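Apical membrane antigen 1 (Toxoplasma gondii, PDB 3ZLE) probably takes part in host cell invasion by the parasite's sporozoites, acting at the moving junction as the ectodomain of a surface antigen. Local coordinates at residues Gly42-Gly47 against Pro287-Ser292; Met59-Glu64 against Thr183-Glu188; Pro117-Gly122 against Ala213-Cys218; Asp225-Lys230 against Ala328-Ala333; Cys365-Thr370 against Thr380-Cys385. All blocks are in the same frame, centred on the assembly; numbering follows the deposited sequence.

Contact 1 (Gly42-Gly47 against Pro287-Ser292); sequences GYREVG and PVHEQS
Arg44 lays the start of its side chain along the backbone of Pro287-His289, and this is where the contact packs most tightly. Its CG lies 3.1 Å from Pro287 O and 3.5 Å from Val288 O, while the Pro287 ring brings CB up to Arg44 CB and CG. With CG beside the backbone N and a bend at chi3 (43°), the chain passes the His289 backbone and carries its guanidinium beyond it, where NH1 bonds to Asp269 O. Two backbone bonds hold the segments together at a single bridge between Tyr43 and Val288: Arg44 N to Pro287 O at 2.7 Å, approached almost straight on, and His289 N to Gly42 O at 2.8 Å. Toward solvent, at Gly42 and Val288, the fit is looser. Of the Val288 side chain, CB alone comes near, 4.2 Å from Gly42 O. The His289 ring turns away although its CB comes within 3.3 Å of Gly42 O. The Tyr43 ring leads away from Pro287-Ser292, brushing Pro287 O with CD1, and packs edge-to-face on Trp286. The contact thus lies at the surface, joining strand 43-45, which pairs antiparallel with strand 38-40, to the long loop between helix 253-262 and strand 303-308.

Contact 2 (Met59-Glu64 against Thr183-Glu188); sequences MHQPAE and TWACFE
A small two-stranded antiparallel sheet, strands 55-59 and 187-191, ends at this contact with Met59 and Phe187 as a non-hydrogen-bonded pair, their CA atoms 4.5 Å apart. On the face they share, Met59 CG meets Phe187 CB at 4.3 Å, and both side chains then run on away from the opposite segment; the Phe187 ring packs edge-to-face on Phe88. Past the pair, the backbone of His60 stays beside Cys186, with His60 N 3.1 Å from Cys186 O. Farther along, Ala185 points its methyl at the other chain segment, where CB touches Gln61 CG at 3.7 Å and also lies against the carbonyl carbon of His60. The amide of Gln61 continues past this methyl, and its NE2 makes a weak hydrogen bond to Gly86 O.

The polar link is between His60 and Glu188. The imidazole passes Cys186 O with its CD2 edge and donates from NE2 to Glu188 OE2, 2.6 Å away at 169°. Glu188 reaches it by a bend at chi2 (-75°), its side chain crossing that of His60 at about a right angle. The acceptor lies in the ring plane and receives the proton on its syn lone pair, while ring and carboxylate are turned 31° apart. Cys186 is itself tied to Cys173 by a disulfide, which fastens the backbone that runs alongside the imidazole edge. So short and straight a bond to a carboxylate should restrict the rotation of the imidazole and would probably favour its protonated form, giving the pairing an ionic character.

Contact 3 (Pro117-Gly122 against Ala213-Cys218); sequences PKTAIG and AWQSAC
Thr119 and Trp214 meet at an N-cap: the threonine stands just before helix 120-129, and its hydroxyl joins that helix start to the short helix 214-217. Trp214 NE1 donates to Thr119 OG1 across 3.0 Å, with the oxygen nearly in the indole plane. The same OG1 takes the capping bond from Gly122 N, at 2.9 Å, so two N-H groups converge on one oxygen. Ile121, on the first turn of the helix, covers one face of the indole. Its CD1 sits 3.7 Å from the centroid of the six-membered ring, a CH-pi contact 16° off the normal, while CB and CG2 lie near NE1. Gln215 CB lies against the opposite face, so the ring is packed between aliphatic groups of both segments.

Farther out, Asp212 positions the cap: its OD1 bonds to Thr119 OG1 and its OD2 to Lys118 N, linking the residue before Ala213 to the approach to the helix. Pro51 touches Trp214, and Cys218 is joined by a disulfide to Cys50, which ties the far end of the short helix to the same part of the chain. Beyond the indole, the extended Gln215 side chain brings OE1 to 3.4 Å from the Thr119 methyl, CG2.

Contact 4 (Asp225-Lys230 against Ala328-Ala333); sequences DALFGK and APITGA
Asp225 reaches across to the turn at the end of strand 326-330, its side chain set beside its own backbone N (chi1 -54°). CB starts 3.6 Å from Ile330 O and close to Thr331 CA; CG passes over Thr331 CA toward Gly332 N; and OD1, at the tip, accepts from Gly332 N at 2.9 Å, met from above the carboxylate plane rather than within it. A water also donates to OD1. The backbone of Asp225 takes part too, its O accepting from Ile330 N at 3.1 Å and its N bonding weakly to Ala333 O. Farther along, Leu227 and Ala328 form an antiparallel hydrogen-bonded pair, with Leu227 N to Ala328 O at 3.0 Å and Ala328 N to Leu227 O at 2.9 Å. On the face of this pair, Leu227 CD2 packs on Ala333 CB at 3.5 Å while CD1 touches Ile330 CG1, and the leucine goes on to Asn305 and Tyr307 of strand 303-308. Gly332 has positive phi (85°), as the third residue of a type II beta turn requires. Here that turn, from Ile330 to Ala333, carries the chain around a corner from the edge of one antiparallel sheet to strand 333-337 of another, with Asp225 bound to its Gly332 amide.

Contact 5 (Cys365-Thr370 against Thr380-Cys385); sequences CVQVVT and TSKACC
Gln367 and Lys382 lie side by side and point the same way, the glutamine along the aliphatic run of the lysine, on one face of the hairpin formed by strands 366-373 and 376-383. Lys382 is extended throughout, with CG anti to its backbone N (chi1 178°), and its CD passes 3.8 Å from Val369 CG2, the two side chains crossing at a slant. The CB of Cys384 faces the end of Gln367, and its sulfur, bonded to Cys362, sits near the backbone of Cys365 and Val366. On the other face Val366 CG1 rests on Ser381 CB at 3.5 Å. Between the two faces Gln367-Lys382 and Val369-Thr380 are hydrogen-bonded antiparallel pairs, each with bonds in both directions, such as Gln367 N to Lys382 O at 2.9 Å and Thr380 N to Val369 O at 3.0 Å. A water beside the Thr380 end accepts from Thr380 OG1 at 2.6 Å and donates to Val369 O. At the other end Cys384 N bonds to Cys365 O at 2.8 Å, and the Cys365-Cys385 disulfide, with a chi3 of -84°, closes the open ends of the hairpin covalently. Strand 366-373 is the middle of a three-stranded sheet: 358-359 pairs along its other side, with Gln367 touching Glu359, while 376-383 forms one edge of the sheet.

Contact 2 is the buried one of the set and contacts 1 and 5 lie at the surface, with contacts 3 and 4 between. Contacts 2 and 3 are both nested in the chain loop that contact 1 closes, whereas contact 4 crosses contact 1 along the sequence and lies on the opposite side of the chain's centre. Backbone pairing dominates contacts 4 and 5, whose centres are about 17 Å apart; Pro329 of the former touches strand 376-383 of the latter. Contact 1 is held by a single backbone bridge. Side-chain chemistry distinguishes contacts 2 and 3: an imidazole-carboxylate bond in the one and an indole on a helix cap in the other. Contact 5 alone joins its two segments by a disulfide.

Contact 1 (Gly42-Gly47 against Pro287-Ser292)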
# COMPACT_ATOMS: atom_id res chain seq x y z
N GLY A 42 16.33 18.71 2.26
CA GLY A 42 16.27 18.49 3.72
C GLY A 42 14.99 17.85 4.25
O GLY A 42 14.91 17.55 5.44
N TYR A 43 14.02 17.53 3.39
CA TYR A 43 12.80 16.88 3.89
C TYR A 43 12.58 15.45 3.40
O TYR A 43 12.85 15.14 2.23
CB TYR A 43 11.58 17.71 3.57
CG TYR A 43 11.64 19.08 4.11
CD1 TYR A 43 11.15 19.38 5.40
CD2 TYR A 43 12.12 20.12 3.33
CE1 TYR A 43 11.15 20.69 5.87
CE2 TYR A 43 12.17 21.42 3.80
CZ TYR A 43 11.70 21.70 5.08
OH TYR A 43 11.72 23.01 5.51
N ARG A 44 11.98 14.62 4.26
CA ARG A 44 11.53 13.28 3.84
C ARG A 44 10.38 13.36 2.82
O ARG A 44 9.49 14.22 2.93
CB ARG A 44 11.12 12.46 5.07
CG ARG A 44 12.02 12.74 6.24
CD ARG A 44 12.15 11.54 7.17
NE ARG A 44 12.32 10.31 6.43
CZ ARG A 44 12.04 9.10 6.94
NH1 ARG A 44 11.61 8.99 8.19
NH2 ARG A 44 12.30 8.02 6.23
N GLU A 45 10.49 12.60 1.75
CA GLU A 45 9.61 12.75 0.60
C GLU A 45 9.01 11.37 0.30
O GLU A 45 9.71 10.34 0.48
CB GLU A 45 10.42 13.31 -0.58
CG GLU A 45 9.66 13.52 -1.87
CD GLU A 45 10.54 14.10 -2.96
OE1 GLU A 45 11.60 13.49 -3.23
OE2 GLU A 45 10.20 15.16 -3.54
N VAL A 46 7.70 11.32 0.03
CA VAL A 46 7.00 10.03 -0.23
C VAL A 46 7.54 9.48 -1.52
O VAL A 46 7.56 10.19 -2.52
CB VAL A 46 5.45 10.20 -0.37
CG1 VAL A 46 4.73 8.83 -0.46
CG2 VAL A 46 4.89 10.98 0.81
N GLY A 47 7.91 8.20 -1.54
CA GLY A 47 8.74 7.70 -2.63
C GLY A 47 8.40 6.39 -3.34
O GLY A 47 8.98 6.09 -4.36
N PRO A 287 8.07 15.99 7.01
CA PRO A 287 8.99 15.48 8.01
C PRO A 287 10.42 15.87 7.67
O PRO A 287 10.86 15.65 6.54
CB PRO A 287 8.81 13.95 7.89
CG PRO A 287 7.42 13.79 7.37
CD PRO A 287 7.23 14.93 6.42
N VAL A 288 11.15 16.41 8.65
CA VAL A 288 12.53 16.77 8.35
C VAL A 288 13.43 15.54 8.25
O VAL A 288 13.23 14.55 8.96
CB VAL A 288 13.11 17.97 9.20
CG1 VAL A 288 12.12 18.51 10.21
CG2 VAL A 288 14.47 17.65 9.80
N HIS A 289 14.29 15.54 7.24
CA HIS A 289 15.15 14.41 6.98
C HIS A 289 16.40 14.47 7.86
O HIS A 289 17.15 15.44 7.82
CB HIS A 289 15.56 14.35 5.50
CG HIS A 289 16.57 13.29 5.20
ND1 HIS A 289 16.37 11.96 5.51
CD2 HIS A 289 17.84 13.38 4.73
CE1 HIS A 289 17.45 11.27 5.20
NE2 HIS A 289 18.36 12.10 4.72
N GLU A 290 16.60 13.43 8.66
CA GLU A 290 17.77 13.33 9.53
C GLU A 290 18.66 12.19 9.07
O GLU A 290 18.18 11.19 8.54
CB GLU A 290 17.35 13.11 10.98
CG GLU A 290 16.92 14.40 11.69
CD GLU A 290 15.77 14.17 12.65
OE1 GLU A 290 15.57 13.01 13.10
OE2 GLU A 290 15.05 15.15 12.96
N GLN A 291 19.96 12.33 9.30
CA GLN A 291 20.92 11.30 8.89
C GLN A 291 20.47 9.90 9.30
O GLN A 291 20.66 8.94 8.56
CB GLN A 291 22.32 11.61 9.46
CG GLN A 291 23.09 12.67 8.67
CD GLN A 291 22.36 14.01 8.58
OE1 GLN A 291 21.81 14.50 9.58
NE2 GLN A 291 22.34 14.59 7.39
N SER A 292 19.76 9.81 10.43
CA SER A 292 19.28 8.50 10.90
C SER A 292 17.85 8.08 10.43
O SER A 292 17.30 7.09 10.93
CB SER A 292 19.38 8.42 12.43
OG SER A 292 18.26 9.01 13.07

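Contact 2 (Met59-Glu64 against Thr183-Glu188)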
# COMPACT_ATOMS: atom_id res chain seq x y z
N MET A 59 -7.41 10.42 11.49
CA MET A 59 -7.12 11.57 12.36
C MET A 59 -7.83 11.48 13.70
O MET A 59 -8.71 10.65 13.89
CB MET A 59 -7.50 12.85 11.64
CG MET A 59 -6.74 13.00 10.34
SD MET A 59 -6.55 14.71 9.86
CE MET A 59 -8.26 15.17 9.71
N HIS A 60 -7.44 12.33 14.65
CA HIS A 60 -8.00 12.25 15.98
C HIS A 60 -8.28 13.60 16.58
O HIS A 60 -8.05 13.81 17.79
CB HIS A 60 -7.10 11.43 16.90
CG HIS A 60 -6.92 10.01 16.47
ND1 HIS A 60 -7.79 9.00 16.81
CD2 HIS A 60 -5.92 9.42 15.77
CE1 HIS A 60 -7.34 7.85 16.34
NE2 HIS A 60 -6.21 8.07 15.71
N GLN A 61 -8.91 14.46 15.80
CA GLN A 61 -9.32 15.77 16.30
C GLN A 61 -10.56 15.56 17.17
O GLN A 61 -11.20 14.51 17.10
CB GLN A 61 -9.61 16.71 15.12
CG GLN A 61 -8.45 16.79 14.15
CD GLN A 61 -8.71 17.68 12.95
OE1 GLN A 61 -9.76 17.58 12.29
NE2 GLN A 61 -7.74 18.51 12.63
N PRO A 62 -10.82 16.51 18.07
CA PRO A 62 -12.00 16.41 18.92
C PRO A 62 -13.28 16.31 18.10
O PRO A 62 -13.34 16.84 16.98
CB PRO A 62 -11.97 17.72 19.70
CG PRO A 62 -10.52 18.12 19.69
CD PRO A 62 -10.01 17.71 18.36
N ALA A 63 -14.29 15.67 18.67
CA ALA A 63 -15.54 15.32 17.99
C ALA A 63 -16.17 16.42 17.14
O ALA A 63 -16.75 16.13 16.09
CB ALA A 63 -16.57 14.80 19.00
N GLU A 64 -16.15 17.66 17.62
CA GLU A 64 -16.76 18.72 16.83
C GLU A 64 -16.05 18.98 15.51
O GLU A 64 -16.64 19.54 14.60
CB GLU A 64 -16.91 20.01 17.62
CG GLU A 64 -16.84 19.84 19.11
CD GLU A 64 -15.43 20.01 19.63
OE1 GLU A 64 -14.89 21.13 19.51
OE2 GLU A 64 -14.88 19.01 20.14
N THR A 183 -1.06 21.82 19.24
CA THR A 183 -1.35 22.37 17.89
C THR A 183 -1.87 21.29 16.92
O THR A 183 -2.75 21.55 16.09
CB THR A 183 -0.08 22.96 17.27
OG1 THR A 183 0.40 24.03 18.08
CG2 THR A 183 -0.32 23.45 15.88
N TRP A 184 -1.27 20.12 16.99
CA TRP A 184 -1.62 19.02 16.07
C TRP A 184 -2.34 17.90 16.78
O TRP A 184 -1.87 17.40 17.79
CB TRP A 184 -0.33 18.43 15.50
CG TRP A 184 0.27 19.24 14.40
CD1 TRP A 184 1.24 20.19 14.53
CD2 TRP A 184 0.08 19.04 12.99
NE1 TRP A 184 1.61 20.66 13.28
CE2 TRP A 184 0.90 19.97 12.32
CE3 TRP A 184 -0.75 18.20 12.23
CZ2 TRP A 184 0.93 20.08 10.93
CZ3 TRP A 184 -0.71 18.30 10.83
CH2 TRP A 184 0.13 19.24 10.21
N ALA A 185 -3.40 17.39 16.17
CA ALA A 185 -3.98 16.15 16.62
C ALA A 185 -3.16 14.99 16.07
O ALA A 185 -2.45 15.13 15.07
CB ALA A 185 -5.44 16.05 16.18
N CYS A 186 -3.30 13.82 16.70
CA CYS A 186 -2.51 12.66 16.29
C CYS A 186 -3.13 12.05 15.07
O CYS A 186 -4.30 12.29 14.77
CB CYS A 186 -2.46 11.60 17.39
SG CYS A 186 -1.71 12.09 18.98
N PHE A 187 -2.39 11.19 14.40
CA PHE A 187 -2.86 10.56 13.21
C PHE A 187 -1.97 9.41 12.81
O PHE A 187 -0.75 9.40 13.07
CB PHE A 187 -3.05 11.58 12.07
CG PHE A 187 -1.78 12.32 11.68
CD1 PHE A 187 -0.86 11.74 10.80
CD2 PHE A 187 -1.56 13.65 12.10
CE1 PHE A 187 0.29 12.42 10.40
CE2 PHE A 187 -0.41 14.35 11.70
CZ PHE A 187 0.51 13.74 10.82
N GLU A 188 -2.57 8.43 12.14
CA GLU A 188 -1.85 7.27 11.67
C GLU A 188 -2.51 6.63 10.44
O GLU A 188 -3.70 6.84 10.17
CB GLU A 188 -1.64 6.23 12.82
CG GLU A 188 -2.91 5.55 13.36
CD GLU A 188 -3.79 6.44 14.26
OE1 GLU A 188 -3.27 7.39 14.90
OE2 GLU A 188 -5.01 6.13 14.41

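Contact 3 (Pro117-Gly122 against Ala213-Cys218)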
# COMPACT_ATOMS: atom_id res chain seq x y z
N PRO A 117 -2.10 10.25 -19.41
CA PRO A 117 -2.21 8.89 -18.93
C PRO A 117 -3.60 8.30 -19.11
O PRO A 117 -4.58 9.02 -19.04
CB PRO A 117 -1.83 9.01 -17.44
CG PRO A 117 -1.10 10.33 -17.34
CD PRO A 117 -1.80 11.20 -18.34
N LYS A 118 -3.66 7.01 -19.38
CA LYS A 118 -4.90 6.31 -19.60
C LYS A 118 -5.56 5.76 -18.32
O LYS A 118 -6.69 5.33 -18.39
CB LYS A 118 -4.74 5.18 -20.63
CG LYS A 118 -3.83 5.54 -21.83
CD LYS A 118 -4.61 6.32 -22.89
CE LYS A 118 -3.91 7.62 -23.26
NZ LYS A 118 -2.53 7.46 -23.82
N THR A 119 -4.93 5.91 -17.15
CA THR A 119 -5.56 5.49 -15.89
C THR A 119 -5.73 6.65 -14.96
O THR A 119 -4.85 7.53 -14.85
CB THR A 119 -4.71 4.38 -15.16
OG1 THR A 119 -3.49 4.98 -14.63
CG2 THR A 119 -4.34 3.31 -16.15
N ALA A 120 -6.81 6.63 -14.20
CA ALA A 120 -7.09 7.74 -13.27
C ALA A 120 -5.94 7.86 -12.27
O ALA A 120 -5.48 8.97 -11.97
CB ALA A 120 -8.41 7.53 -12.56
N ILE A 121 -5.43 6.72 -11.83
CA ILE A 121 -4.28 6.73 -10.89
C ILE A 121 -3.01 7.36 -11.52
O ILE A 121 -2.36 8.19 -10.89
CB ILE A 121 -3.94 5.32 -10.34
CG1 ILE A 121 -5.00 4.87 -9.30
CG2 ILE A 121 -2.54 5.35 -9.69
CD1 ILE A 121 -5.01 3.35 -9.00
N GLY A 122 -2.76 7.05 -12.79
CA GLY A 122 -1.64 7.64 -13.53
C GLY A 122 -1.80 9.16 -13.66
O GLY A 122 -0.84 9.92 -13.42
N ALA A 213 2.02 2.38 -15.45
CA ALA A 213 2.64 1.05 -15.32
C ALA A 213 2.08 0.24 -14.17
O ALA A 213 2.15 -1.00 -14.21
CB ALA A 213 4.18 1.15 -15.19
N TRP A 214 1.79 0.90 -13.06
CA TRP A 214 1.24 0.23 -11.87
C TRP A 214 0.23 -0.85 -12.25
O TRP A 214 0.20 -1.87 -11.61
CB TRP A 214 0.54 1.24 -10.90
CG TRP A 214 -0.71 1.84 -11.49
CD1 TRP A 214 -0.78 2.96 -12.31
CD2 TRP A 214 -2.07 1.32 -11.39
NE1 TRP A 214 -2.13 3.18 -12.69
CE2 TRP A 214 -2.91 2.16 -12.18
CE3 TRP A 214 -2.65 0.24 -10.70
CZ2 TRP A 214 -4.28 1.95 -12.29
CZ3 TRP A 214 -3.99 0.01 -10.81
CH2 TRP A 214 -4.81 0.85 -11.63
N GLN A 215 -0.62 -0.61 -13.22
CA GLN A 215 -1.65 -1.54 -13.56
C GLN A 215 -1.14 -2.91 -13.85
O GLN A 215 -1.74 -3.84 -13.54
CB GLN A 215 -2.52 -1.04 -14.69
CG GLN A 215 -3.84 -1.76 -14.82
CD GLN A 215 -4.88 -1.09 -15.69
OE1 GLN A 215 -5.06 0.07 -15.67
NE2 GLN A 215 -5.58 -1.86 -16.40
N SER A 216 0.04 -2.97 -14.38
CA SER A 216 0.71 -4.15 -14.82
C SER A 216 1.84 -4.62 -13.95
O SER A 216 2.22 -5.71 -14.04
CB SER A 216 1.35 -3.85 -16.12
OG SER A 216 0.44 -3.79 -17.11
N ALA A 217 2.41 -3.76 -13.17
CA ALA A 217 3.62 -4.04 -12.46
C ALA A 217 3.44 -4.25 -10.99
O ALA A 217 4.22 -4.81 -10.35
CB ALA A 217 4.58 -2.92 -12.66
N CYS A 218 2.36 -3.73 -10.50
CA CYS A 218 2.15 -3.62 -9.04
C CYS A 218 1.12 -4.62 -8.50
O CYS A 218 0.24 -5.10 -9.24
CB CYS A 218 1.71 -2.21 -8.66
SG CYS A 218 3.00 -0.93 -8.71

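Contact 4 (Asp225-Lys230 against Ala328-Ala333)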
# COMPACT_ATOMS: atom_id res chain seq x y z
N ASP A 225 -8.32 -17.84 -4.22
CA ASP A 225 -8.03 -19.28 -4.31
C ASP A 225 -6.61 -19.60 -4.56
O ASP A 225 -6.31 -20.49 -5.34
CB ASP A 225 -8.93 -19.96 -5.33
CG ASP A 225 -10.40 -19.69 -5.09
OD1 ASP A 225 -10.77 -19.36 -3.92
OD2 ASP A 225 -11.15 -19.62 -6.08
N ALA A 226 -5.71 -18.93 -3.83
CA ALA A 226 -4.27 -19.20 -3.98
C ALA A 226 -3.56 -18.67 -2.78
O ALA A 226 -4.08 -17.79 -2.10
CB ALA A 226 -3.72 -18.55 -5.24
N LEU A 227 -2.42 -19.30 -2.45
CA LEU A 227 -1.59 -18.79 -1.40
C LEU A 227 -0.20 -18.46 -1.95
O LEU A 227 0.31 -19.17 -2.84
CB LEU A 227 -1.46 -19.84 -0.30
CG LEU A 227 -2.71 -20.17 0.49
CD1 LEU A 227 -2.36 -21.26 1.48
CD2 LEU A 227 -3.23 -18.93 1.25
N PHE A 228 0.42 -17.42 -1.39
CA PHE A 228 1.82 -17.18 -1.63
C PHE A 228 2.62 -18.37 -1.12
O PHE A 228 2.36 -18.87 -0.01
CB PHE A 228 2.30 -15.89 -0.94
CG PHE A 228 1.64 -14.63 -1.48
CD1 PHE A 228 1.86 -14.22 -2.77
CD2 PHE A 228 0.90 -13.83 -0.65
CE1 PHE A 228 1.31 -13.06 -3.23
CE2 PHE A 228 0.32 -12.65 -1.10
CZ PHE A 228 0.56 -12.25 -2.39
N GLY A 229 3.55 -18.87 -1.94
CA GLY A 229 4.53 -19.87 -1.47
C GLY A 229 5.98 -19.66 -1.91
O GLY A 229 6.36 -18.57 -2.36
N LYS A 230 6.80 -20.67 -1.62
CA LYS A 230 8.19 -20.74 -2.02
C LYS A 230 8.40 -22.06 -2.72
O LYS A 230 8.11 -23.11 -2.16
CB LYS A 230 9.09 -20.71 -0.78
CG LYS A 230 10.51 -20.21 -1.06
CD LYS A 230 10.48 -18.74 -1.50
CE LYS A 230 11.87 -18.09 -1.44
NZ LYS A 230 12.08 -17.36 -0.15
N ALA A 328 0.39 -21.47 -4.56
CA ALA A 328 -0.26 -22.77 -4.42
C ALA A 328 -1.79 -22.62 -4.64
O ALA A 328 -2.46 -22.00 -3.81
CB ALA A 328 0.00 -23.31 -3.00
N PRO A 329 -2.33 -23.14 -5.73
CA PRO A 329 -3.81 -22.90 -5.86
C PRO A 329 -4.59 -23.75 -4.85
O PRO A 329 -4.41 -24.97 -4.79
CB PRO A 329 -4.13 -23.35 -7.31
CG PRO A 329 -3.05 -24.33 -7.65
CD PRO A 329 -1.79 -23.93 -6.88
N ILE A 330 -5.35 -23.08 -4.00
CA ILE A 330 -6.08 -23.69 -2.90
C ILE A 330 -7.43 -23.01 -2.88
O ILE A 330 -7.49 -21.84 -2.66
CB ILE A 330 -5.45 -23.35 -1.53
CG1 ILE A 330 -3.94 -23.61 -1.53
CG2 ILE A 330 -6.20 -24.08 -0.41
CD1 ILE A 330 -3.53 -24.81 -0.71
N THR A 331 -8.50 -23.77 -3.02
CA THR A 331 -9.85 -23.23 -3.13
C THR A 331 -10.28 -22.59 -1.83
O THR A 331 -10.00 -23.10 -0.75
CB THR A 331 -10.82 -24.37 -3.46
OG1 THR A 331 -10.43 -24.97 -4.70
CG2 THR A 331 -12.24 -23.89 -3.55
N GLY A 332 -10.83 -21.40 -1.90
CA GLY A 332 -11.20 -20.70 -0.68
C GLY A 332 -10.13 -19.88 0.02
O GLY A 332 -10.47 -19.07 0.82
N ALA A 333 -8.83 -20.08 -0.29
CA ALA A 333 -7.77 -19.23 0.33
C ALA A 333 -7.64 -17.86 -0.37
O ALA A 333 -8.04 -17.72 -1.53
CB ALA A 333 -6.41 -19.94 0.28
O HOH W 1 -11.28 -17.12 -2.18

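Contact 5 (Cys365-Thr370 against Thr380-Cys385)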
# COMPACT_ATOMS: atom_id res chain seq x y z
N CYS A 365 4.69 -41.99 0.69
CA CYS A 365 3.69 -42.47 -0.26
C CYS A 365 2.73 -41.37 -0.79
O CYS A 365 1.84 -41.64 -1.62
CB CYS A 365 2.94 -43.69 0.31
SG CYS A 365 3.96 -45.21 0.48
N VAL A 366 3.04 -40.12 -0.48
CA VAL A 366 2.34 -38.97 -1.10
C VAL A 366 3.34 -38.04 -1.81
O VAL A 366 4.34 -37.64 -1.25
CB VAL A 366 1.55 -38.15 -0.04
CG1 VAL A 366 0.89 -36.94 -0.68
CG2 VAL A 366 0.48 -39.02 0.60
N GLN A 367 3.07 -37.75 -3.07
CA GLN A 367 3.80 -36.70 -3.78
C GLN A 367 2.87 -35.54 -4.16
O GLN A 367 1.67 -35.76 -4.36
CB GLN A 367 4.44 -37.27 -5.04
CG GLN A 367 3.45 -37.84 -6.03
CD GLN A 367 4.16 -38.51 -7.18
OE1 GLN A 367 5.37 -38.38 -7.33
NE2 GLN A 367 3.41 -39.22 -8.02
N VAL A 368 3.41 -34.33 -4.30
CA VAL A 368 2.62 -33.17 -4.72
C VAL A 368 2.77 -32.95 -6.23
O VAL A 368 3.84 -33.19 -6.78
CB VAL A 368 3.00 -31.92 -3.91
CG1 VAL A 368 2.13 -30.71 -4.30
CG2 VAL A 368 2.82 -32.22 -2.42
N VAL A 369 1.65 -32.79 -6.92
CA VAL A 369 1.64 -32.76 -8.37
C VAL A 369 1.00 -31.43 -8.75
O VAL A 369 0.03 -31.01 -8.11
CB VAL A 369 0.85 -33.99 -8.93
CG1 VAL A 369 0.65 -33.92 -10.43
CG2 VAL A 369 1.58 -35.29 -8.63
N THR A 370 1.66 -30.67 -9.63
CA THR A 370 1.15 -29.39 -10.16
C THR A 370 0.76 -29.59 -11.62
O THR A 370 1.56 -30.07 -12.41
CB THR A 370 2.22 -28.27 -10.10
OG1 THR A 370 2.82 -28.24 -8.80
CG2 THR A 370 1.62 -26.88 -10.38
N THR A 380 -2.21 -30.79 -6.20
CA THR A 380 -2.84 -31.83 -5.38
C THR A 380 -1.82 -32.81 -4.84
O THR A 380 -0.80 -33.05 -5.47
CB THR A 380 -3.85 -32.64 -6.19
OG1 THR A 380 -3.19 -33.19 -7.33
CG2 THR A 380 -5.02 -31.77 -6.64
N SER A 381 -2.16 -33.45 -3.74
CA SER A 381 -1.46 -34.67 -3.32
C SER A 381 -1.89 -35.89 -4.12
O SER A 381 -3.06 -36.06 -4.41
CB SER A 381 -1.69 -34.92 -1.87
OG SER A 381 -1.11 -33.90 -1.12
N LYS A 382 -0.95 -36.79 -4.36
CA LYS A 382 -1.18 -37.97 -5.16
C LYS A 382 -0.52 -39.15 -4.48
O LYS A 382 0.61 -39.06 -3.98
CB LYS A 382 -0.56 -37.79 -6.55
CG LYS A 382 -0.70 -39.00 -7.46
CD LYS A 382 -0.00 -38.77 -8.79
CE LYS A 382 0.08 -40.03 -9.61
NZ LYS A 382 0.26 -39.71 -11.06
N ALA A 383 -1.22 -40.28 -4.49
CA ALA A 383 -0.68 -41.52 -3.92
C ALA A 383 0.39 -42.05 -4.83
O ALA A 383 0.24 -42.08 -6.06
CB ALA A 383 -1.78 -42.54 -3.76
N CYS A 384 1.50 -42.46 -4.25
CA CYS A 384 2.57 -42.89 -5.11
C CYS A 384 3.29 -44.17 -4.67
O CYS A 384 4.44 -44.39 -5.03
CB CYS A 384 3.52 -41.72 -5.38
SG CYS A 384 4.38 -41.03 -3.96
N CYS A 385 2.57 -45.05 -3.97
CA CYS A 385 3.06 -46.41 -3.69
C CYS A 385 2.10 -47.45 -4.29
O CYS A 385 1.39 -48.15 -3.57
CB CYS A 385 3.19 -46.62 -2.17
SG CYS A 385 4.54 -45.67 -1.44
O HOH W 2 -2.91 -31.71 -9.43